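Local atomic coordinates of protein YCGM (Escherichia coli, PDB entry 1NR9), a protein that is of unknown function but belongs to the fumarylacetoacetate hydrolase (FAH) family and binds a magnesium ion through acidic side chains. Residues Gly25-Ala29 against Thr163-His169; Glu88-Arg92 against Val172-Ala176. All blocks are in the same frame, centred on the assembly; numbering follows the deposited sequence.

Interaction 1: residues Gly25-Ala29 against Thr163-His169; sequences GSNYA and TTADMIH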
ATOM      1  N   GLY A  25      -7.513   8.220  -8.502  1.00 29.70           N
ATOM      2  CA  GLY A  25      -8.745   8.593  -7.836  1.00 34.31           C
ATOM      3  C   GLY A  25      -9.817   8.633  -8.908  1.00 38.70           C
ATOM      4  O   GLY A  25     -10.196   7.592  -9.450  1.00 42.24           O
ATOM      5  N   SER A  26     -10.306   9.828  -9.228  1.00 39.31           N
ATOM      6  CA  SER A  26     -11.320   9.983 -10.270  1.00 39.71           C
ATOM      7  C   SER A  26     -10.566  10.234 -11.563  1.00 38.67           C
ATOM      8  O   SER A  26      -9.591  10.988 -11.569  1.00 39.42           O
ATOM      9  CB  SER A  26     -12.215  11.177  -9.958  1.00 41.14           C
ATOM     10  OG  SER A  26     -12.711  11.084  -8.636  1.00 46.51           O
ATOM     11  N   ASN A  27     -11.004   9.612 -12.655  1.00 37.34           N
ATOM     12  CA  ASN A  27     -10.314   9.785 -13.936  1.00 36.50           C
ATOM     13  C   ASN A  27     -11.253   9.741 -15.138  1.00 35.32           C
ATOM     14  O   ASN A  27     -10.825   9.569 -16.282  1.00 34.03           O
ATOM     15  CB  ASN A  27      -9.217   8.721 -14.076  1.00 36.64           C
ATOM     16  CG  ASN A  27      -8.312   8.966 -15.273  1.00 37.33           C
ATOM     17  OD1 ASN A  27      -7.942  10.103 -15.562  1.00 39.37           O
ATOM     18  ND2 ASN A  27      -7.940   7.898 -15.965  1.00 34.39           N
ATOM     19  N   TYR A  28     -12.540   9.903 -14.875  1.00 37.05           N
ATOM     20  CA  TYR A  28     -13.527   9.887 -15.941  1.00 38.04           C
ATOM     21  C   TYR A  28     -14.411  11.129 -15.878  1.00 39.90           C
ATOM     22  O   TYR A  28     -14.839  11.542 -14.798  1.00 37.48           O
ATOM     23  CB  TYR A  28     -14.377   8.625 -15.833  1.00 34.14           C
ATOM     24  CG  TYR A  28     -13.732   7.407 -16.440  1.00 32.90           C
ATOM     25  CD1 TYR A  28     -14.169   6.903 -17.666  1.00 31.62           C
ATOM     26  CD2 TYR A  28     -12.684   6.748 -15.795  1.00 33.35           C
ATOM     27  CE1 TYR A  28     -13.580   5.765 -18.231  1.00 28.41           C
ATOM     28  CE2 TYR A  28     -12.092   5.616 -16.356  1.00 29.71           C
ATOM     29  CZ  TYR A  28     -12.550   5.136 -17.570  1.00 26.33           C
ATOM     30  OH  TYR A  28     -11.983   4.023 -18.119  1.00 25.57           O
ATOM     31  N   ALA A  29     -14.675  11.721 -17.039  1.00 42.10           N
ATOM     32  CA  ALA A  29     -15.502  12.921 -17.115  1.00 45.41           C
ATOM     33  C   ALA A  29     -16.977  12.579 -17.314  1.00 46.19           C
ATOM     34  O   ALA A  29     -17.803  12.798 -16.423  1.00 47.25           O
ATOM     35  CB  ALA A  29     -15.012  13.818 -18.250  1.00 47.97           C
ATOM     36  N   THR A 163     -16.381   4.105 -22.015  1.00 32.89           N
ATOM     37  CA  THR A 163     -15.269   3.711 -22.881  1.00 35.70           C
ATOM     38  C   THR A 163     -13.968   4.304 -22.338  1.00 34.43           C
ATOM     39  O   THR A 163     -13.973   5.291 -21.592  1.00 33.74           O
ATOM     40  CB  THR A 163     -15.475   4.215 -24.332  1.00 37.30           C
ATOM     41  OG1 THR A 163     -14.389   3.780 -25.157  1.00 42.02           O
ATOM     42  CG2 THR A 163     -15.532   5.725 -24.364  1.00 38.39           C
ATOM     43  N   THR A 164     -12.851   3.707 -22.716  1.00 36.30           N
ATOM     44  CA  THR A 164     -11.563   4.182 -22.251  1.00 35.85           C
ATOM     45  C   THR A 164     -11.239   5.578 -22.769  1.00 35.73           C
ATOM     46  O   THR A 164     -10.393   6.282 -22.215  1.00 33.07           O
ATOM     47  CB  THR A 164     -10.486   3.226 -22.685  1.00 34.30           C
ATOM     48  OG1 THR A 164     -10.892   1.902 -22.340  1.00 37.14           O
ATOM     49  CG2 THR A 164      -9.190   3.548 -21.986  1.00 39.05           C
ATOM     50  N   ALA A 165     -11.917   5.982 -23.834  1.00 34.31           N
ATOM     51  CA  ALA A 165     -11.690   7.298 -24.402  1.00 35.43           C
ATOM     52  C   ALA A 165     -12.140   8.420 -23.450  1.00 36.22           C
ATOM     53  O   ALA A 165     -11.723   9.567 -23.602  1.00 35.20           O
ATOM     54  CB  ALA A 165     -12.420   7.408 -25.734  1.00 34.06           C
ATOM     55  N   ASP A 166     -12.979   8.094 -22.468  1.00 38.10           N
ATOM     56  CA  ASP A 166     -13.466   9.105 -21.526  1.00 42.37           C
ATOM     57  C   ASP A 166     -12.546   9.338 -20.326  1.00 41.48           C
ATOM     58  O   ASP A 166     -12.924  10.011 -19.363  1.00 42.03           O
ATOM     59  CB  ASP A 166     -14.862   8.739 -21.008  1.00 48.82           C
ATOM     60  CG  ASP A 166     -15.895   8.660 -22.113  1.00 54.91           C
ATOM     61  OD1 ASP A 166     -15.941   9.584 -22.954  1.00 58.99           O
ATOM     62  OD2 ASP A 166     -16.669   7.676 -22.130  1.00 59.20           O
HETATM   63  N   MSE A 167     -11.345   8.773 -20.376  1.00 41.05           N
HETATM   64  CA  MSE A 167     -10.373   8.935 -19.300  1.00 38.55           C
HETATM   65  C   MSE A 167      -9.805  10.349 -19.354  1.00 38.09           C
HETATM   66  O   MSE A 167      -9.534  10.860 -20.440  1.00 37.97           O
HETATM   67  CB  MSE A 167      -9.231   7.949 -19.498  1.00 37.73           C
HETATM   68  CG  MSE A 167      -9.069   6.905 -18.423  1.00 39.19           C
HETATM   69 SE   MSE A 167      -7.610   5.719 -18.902  0.88 34.43          SE
HETATM   70  CE  MSE A 167      -6.321   6.195 -17.562  1.00 39.68           C
ATOM     71  N   ILE A 168      -9.616  10.984 -18.201  1.00 35.73           N
ATOM     72  CA  ILE A 168      -9.046  12.330 -18.192  1.00 34.64           C
ATOM     73  C   ILE A 168      -7.556  12.223 -18.520  1.00 34.71           C
ATOM     74  O   ILE A 168      -7.079  12.827 -19.491  1.00 34.12           O
ATOM     75  CB  ILE A 168      -9.206  13.006 -16.829  1.00 35.71           C
ATOM     76  CG1 ILE A 168     -10.680  13.046 -16.450  1.00 34.30           C
ATOM     77  CG2 ILE A 168      -8.629  14.412 -16.876  1.00 34.85           C
ATOM     78  CD1 ILE A 168     -11.556  13.602 -17.541  1.00 38.50           C
ATOM     79  N   HIS A 169      -6.832  11.459 -17.700  1.00 32.38           N
ATOM     80  CA  HIS A 169      -5.403  11.211 -17.907  1.00 29.95           C
ATOM     81  C   HIS A 169      -5.341   9.856 -18.607  1.00 29.86           C
ATOM     82  O   HIS A 169      -5.772   8.847 -18.058  1.00 29.56           O
ATOM     83  CB  HIS A 169      -4.680  11.140 -16.569  1.00 27.26           C
ATOM     84  CG  HIS A 169      -4.924  12.331 -15.699  1.00 26.34           C
ATOM     85  ND1 HIS A 169      -4.167  13.480 -15.782  1.00 26.55           N
ATOM     86  CD2 HIS A 169      -5.879  12.572 -14.769  1.00 23.61           C
ATOM     87  CE1 HIS A 169      -4.648  14.379 -14.940  1.00 24.77           C
ATOM     88  NE2 HIS A 169      -5.686  13.854 -14.313  1.00 22.53           N
TER

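Interaction 2: residues Glu88-Arg92 against Val172-Ala176; sequences EEHVR and VPLIA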
ATOM      1  N   GLU A  88       7.190   8.249 -21.416  1.00 38.60           N
ATOM      2  CA  GLU A  88       6.109   7.520 -22.050  1.00 39.66           C
ATOM      3  C   GLU A  88       6.617   6.411 -22.945  1.00 43.02           C
ATOM      4  O   GLU A  88       5.959   5.377 -23.061  1.00 44.52           O
ATOM      5  CB  GLU A  88       5.222   8.463 -22.841  1.00 38.41           C
ATOM      6  CG  GLU A  88       4.718   9.617 -22.012  1.00 36.76           C
ATOM      7  CD  GLU A  88       3.462  10.235 -22.593  1.00 40.53           C
ATOM      8  OE1 GLU A  88       3.218  10.059 -23.817  1.00 41.31           O
ATOM      9  OE2 GLU A  88       2.727  10.905 -21.826  1.00 41.76           O
ATOM     10  N   GLU A  89       7.780   6.597 -23.570  1.00 49.13           N
ATOM     11  CA  GLU A  89       8.306   5.544 -24.440  1.00 53.31           C
ATOM     12  C   GLU A  89       8.574   4.294 -23.612  1.00 50.44           C
ATOM     13  O   GLU A  89       8.372   3.171 -24.076  1.00 51.82           O
ATOM     14  CB  GLU A  89       9.602   5.960 -25.135  1.00 59.02           C
ATOM     15  CG  GLU A  89      10.027   4.936 -26.193  1.00 77.57           C
ATOM     16  CD  GLU A  89      11.466   5.088 -26.652  1.00 88.12           C
ATOM     17  OE1 GLU A  89      11.854   6.207 -27.053  1.00 96.29           O
ATOM     18  OE2 GLU A  89      12.206   4.079 -26.623  1.00 94.47           O
ATOM     19  N   HIS A  90       9.040   4.503 -22.384  1.00 47.62           N
ATOM     20  CA  HIS A  90       9.329   3.408 -21.466  1.00 43.90           C
ATOM     21  C   HIS A  90       8.027   2.729 -21.053  1.00 39.30           C
ATOM     22  O   HIS A  90       7.906   1.504 -21.123  1.00 36.94           O
ATOM     23  CB  HIS A  90      10.072   3.949 -20.245  1.00 47.47           C
ATOM     24  CG  HIS A  90      11.477   4.380 -20.537  1.00 52.23           C
ATOM     25  ND1 HIS A  90      12.139   5.327 -19.783  1.00 53.10           N
ATOM     26  CD2 HIS A  90      12.354   3.973 -21.485  1.00 51.76           C
ATOM     27  CE1 HIS A  90      13.363   5.483 -20.254  1.00 53.59           C
ATOM     28  NE2 HIS A  90      13.519   4.673 -21.286  1.00 53.95           N
ATOM     29  N   VAL A  91       7.054   3.533 -20.629  1.00 34.40           N
ATOM     30  CA  VAL A  91       5.758   3.007 -20.233  1.00 32.41           C
ATOM     31  C   VAL A  91       5.289   2.093 -21.350  1.00 33.70           C
ATOM     32  O   VAL A  91       5.131   0.885 -21.142  1.00 33.05           O
ATOM     33  CB  VAL A  91       4.705   4.137 -20.031  1.00 31.24           C
ATOM     34  CG1 VAL A  91       3.314   3.529 -19.802  1.00 25.22           C
ATOM     35  CG2 VAL A  91       5.096   5.012 -18.834  1.00 28.71           C
ATOM     36  N   ARG A  92       5.088   2.678 -22.535  1.00 35.93           N
ATOM     37  CA  ARG A  92       4.639   1.943 -23.714  1.00 38.93           C
ATOM     38  C   ARG A  92       5.286   0.566 -23.777  1.00 40.23           C
ATOM     39  O   ARG A  92       4.608  -0.455 -23.647  1.00 41.59           O
ATOM     40  CB  ARG A  92       4.971   2.723 -24.992  1.00 39.40           C
ATOM     41  CG  ARG A  92       3.971   3.816 -25.353  1.00 47.59           C
ATOM     42  CD  ARG A  92       4.550   4.785 -26.384  1.00 54.38           C
ATOM     43  NE  ARG A  92       4.968   4.121 -27.616  1.00 61.86           N
ATOM     44  CZ  ARG A  92       4.131   3.614 -28.518  1.00 65.89           C
ATOM     45  NH1 ARG A  92       2.820   3.698 -28.324  1.00 64.49           N
ATOM     46  NH2 ARG A  92       4.603   3.026 -29.616  1.00 67.02           N
ATOM     47  N   VAL A 172      -0.891   5.637 -20.821  1.00 32.31           N
ATOM     48  CA  VAL A 172       0.557   5.794 -20.679  1.00 33.67           C
ATOM     49  C   VAL A 172       0.956   7.068 -19.910  1.00 33.89           C
ATOM     50  O   VAL A 172       1.947   7.065 -19.182  1.00 34.58           O
ATOM     51  CB  VAL A 172       1.315   5.756 -22.042  1.00 33.64           C
ATOM     52  CG1 VAL A 172       0.773   4.646 -22.922  1.00 32.64           C
ATOM     53  CG2 VAL A 172       1.250   7.092 -22.721  1.00 37.44           C
ATOM     54  N   PRO A 173       0.197   8.171 -20.054  1.00 33.46           N
ATOM     55  CA  PRO A 173       0.600   9.368 -19.305  1.00 32.89           C
ATOM     56  C   PRO A 173       0.460   9.141 -17.801  1.00 33.27           C
ATOM     57  O   PRO A 173       1.364   9.454 -17.023  1.00 31.81           O
ATOM     58  CB  PRO A 173      -0.371  10.446 -19.804  1.00 30.94           C
ATOM     59  CG  PRO A 173      -0.732   9.982 -21.173  1.00 33.81           C
ATOM     60  CD  PRO A 173      -0.898   8.485 -20.986  1.00 34.27           C
ATOM     61  N   LEU A 174      -0.692   8.600 -17.405  1.00 33.30           N
ATOM     62  CA  LEU A 174      -0.975   8.332 -15.999  1.00 30.11           C
ATOM     63  C   LEU A 174       0.116   7.449 -15.400  1.00 29.18           C
ATOM     64  O   LEU A 174       0.698   7.794 -14.370  1.00 29.11           O
ATOM     65  CB  LEU A 174      -2.347   7.663 -15.854  1.00 28.72           C
ATOM     66  CG  LEU A 174      -2.913   7.407 -14.451  1.00 27.49           C
ATOM     67  CD1 LEU A 174      -2.971   8.706 -13.648  1.00 25.26           C
ATOM     68  CD2 LEU A 174      -4.299   6.796 -14.583  1.00 23.31           C
ATOM     69  N   ILE A 175       0.399   6.316 -16.046  1.00 25.74           N
ATOM     70  CA  ILE A 175       1.441   5.414 -15.557  1.00 24.16           C
ATOM     71  C   ILE A 175       2.763   6.161 -15.447  1.00 24.65           C
ATOM     72  O   ILE A 175       3.494   6.006 -14.469  1.00 26.73           O
ATOM     73  CB  ILE A 175       1.623   4.195 -16.487  1.00 23.62           C
ATOM     74  CG1 ILE A 175       0.426   3.257 -16.335  1.00 23.54           C
ATOM     75  CG2 ILE A 175       2.918   3.459 -16.163  1.00 19.97           C
ATOM     76  CD1 ILE A 175       0.472   2.044 -17.248  1.00 26.08           C
ATOM     77  N   ALA A 176       3.069   6.968 -16.454  1.00 24.30           N
ATOM     78  CA  ALA A 176       4.298   7.746 -16.441  1.00 23.49           C
ATOM     79  C   ALA A 176       4.284   8.644 -15.213  1.00 20.50           C
ATOM     80  O   ALA A 176       5.278   8.738 -14.513  1.00 22.61           O
ATOM     81  CB  ALA A 176       4.406   8.583 -17.706  1.00 22.84           C
TER

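Interaction 1: residues Gly25-Ala29 against Thr163-His169
Asn27 is gripped through two of its oxygens by consecutive backbone amides of the facing loop. Its carbonyl O accepts from Ile168 N at 2.7 Å, with the donor lying 40° above the carbonyl plane and therefore not on a lone pair. The side-chain amide serves the next position: Asn27 OD1 receives His169 N at 2.8 Å, a nearly straight bond that comes in the amide plane on a lone pair. That reach depends on CG standing opposite the backbone N (chi1 -171°), which turns the carboxamide along the 167-169 chain. The nitrogen ND2 is placed less surely, but it has a partner in Thr192 O of a neighbouring loop. Farther on, Ala29 N makes a weak, long bond to Asp166 O at 3.4 Å.

Together the backbone pairs form a single beta bridge, Tyr28 with Met167, their CA atoms 4.7 Å apart. In this FAH-family domain it ties the loop after strand 21-24 to the one linking strand 157-163, an outer strand of the four-stranded antiparallel sheet, to helix 171-178. Two CA-H...O contacts supplement it, from Met167 CA to Asn27 O at 3.1 Å and from Tyr28 CA to Asp166 O.

Side-chain packing, part apolar and part carbon against oxygen, flanks the bridge. The apolar pairs are Tyr28 CE2 with Met167 CG, an oblique approach at 3.9 Å, and Ala29 CB with Ile168 CD1 at 3.5 Å. Against oxygen, Tyr28 CE1 meets Thr163 O at 3.4 Å, edge-on and near the ring plane, and the His169 ring turns its CD2 edge to Asn27 OD1. The Asp166 side chain crosses that of Tyr28 at about a right angle, carboxylate and ring planes 65° apart, with Asp166 CB beside Tyr28 CD1.

Interaction 2: residues Glu88-Arg92 against Val172-Ala176
Glu88 and Val91, one turn apart on helix 88-94, meet residues 172-176 of helix 171-178 in a steep helix-helix packing: the axes of the two short segments pass 8.9 Å apart, their directions 107° from each other, so neither a parallel nor an antiparallel pair is formed. No hydrogen bond joins the two segments, and the contact is van der Waals packing, largely apolar, with a carboxylate at its margin.

Glu88 begins the walk at the exposed margin. Its chain runs extended beyond CG and crosses Val172 at about a right angle, which lays the carboxylate over carbon atoms: OE1 is 3.7 Å from Val172 CG2, and OE2 is 3.6 Å from Pro173 CG.

Val91 is the buried centre, its CB directed toward the other helix and its two methyls divided among Val172 and, one turn on, the neighbouring Ile175 and Ala176. CG1 stands opposite the backbone N (chi1 172°) and enters between Val172 and Ile175, 3.7 Å from Val172 CB and equally 3.7 Å from Ile175 CG2. CG2 turns instead to Ala176, reaching its CB at 3.8 Å. The backbones are equally close at both ends, Glu88 CA to Ala176 CA and Val91 CA to Val172 CA each 5.9 Å. Behind this cluster Ile175 also packs on Leu83 and Leu184, which continues the apolar layer into neighbouring loops.

Arg92 closes the run on the solvent side. It lies alongside Val172, both side chains pointing the same way, and the touch is made by its aliphatic stem, with Arg92 CG 4.1 Å from Val172 CG1.

How the interactions relate
The two contacts share a continuous piece of chain: the loop 163-169 of interaction 1 leads within a few residues into helix 171-178, whose other side carries interaction 2. Their centres lie 16 Å apart, and Leu174 bridges them. It points away from helix 88-94 and toward the loops, where its CD1 lies 4.2 Å from His169 CB; Met167 and Asn27 also pack on it. Interaction 1 is the one near the metal: the side chain of Asn27 comes to about 8 Å from the magnesium ion bound by Glu72 and Asp103, too far to coordinate it. Interaction 2 is structural packing nearer the periphery, its centre about 17 Å from that of the chain.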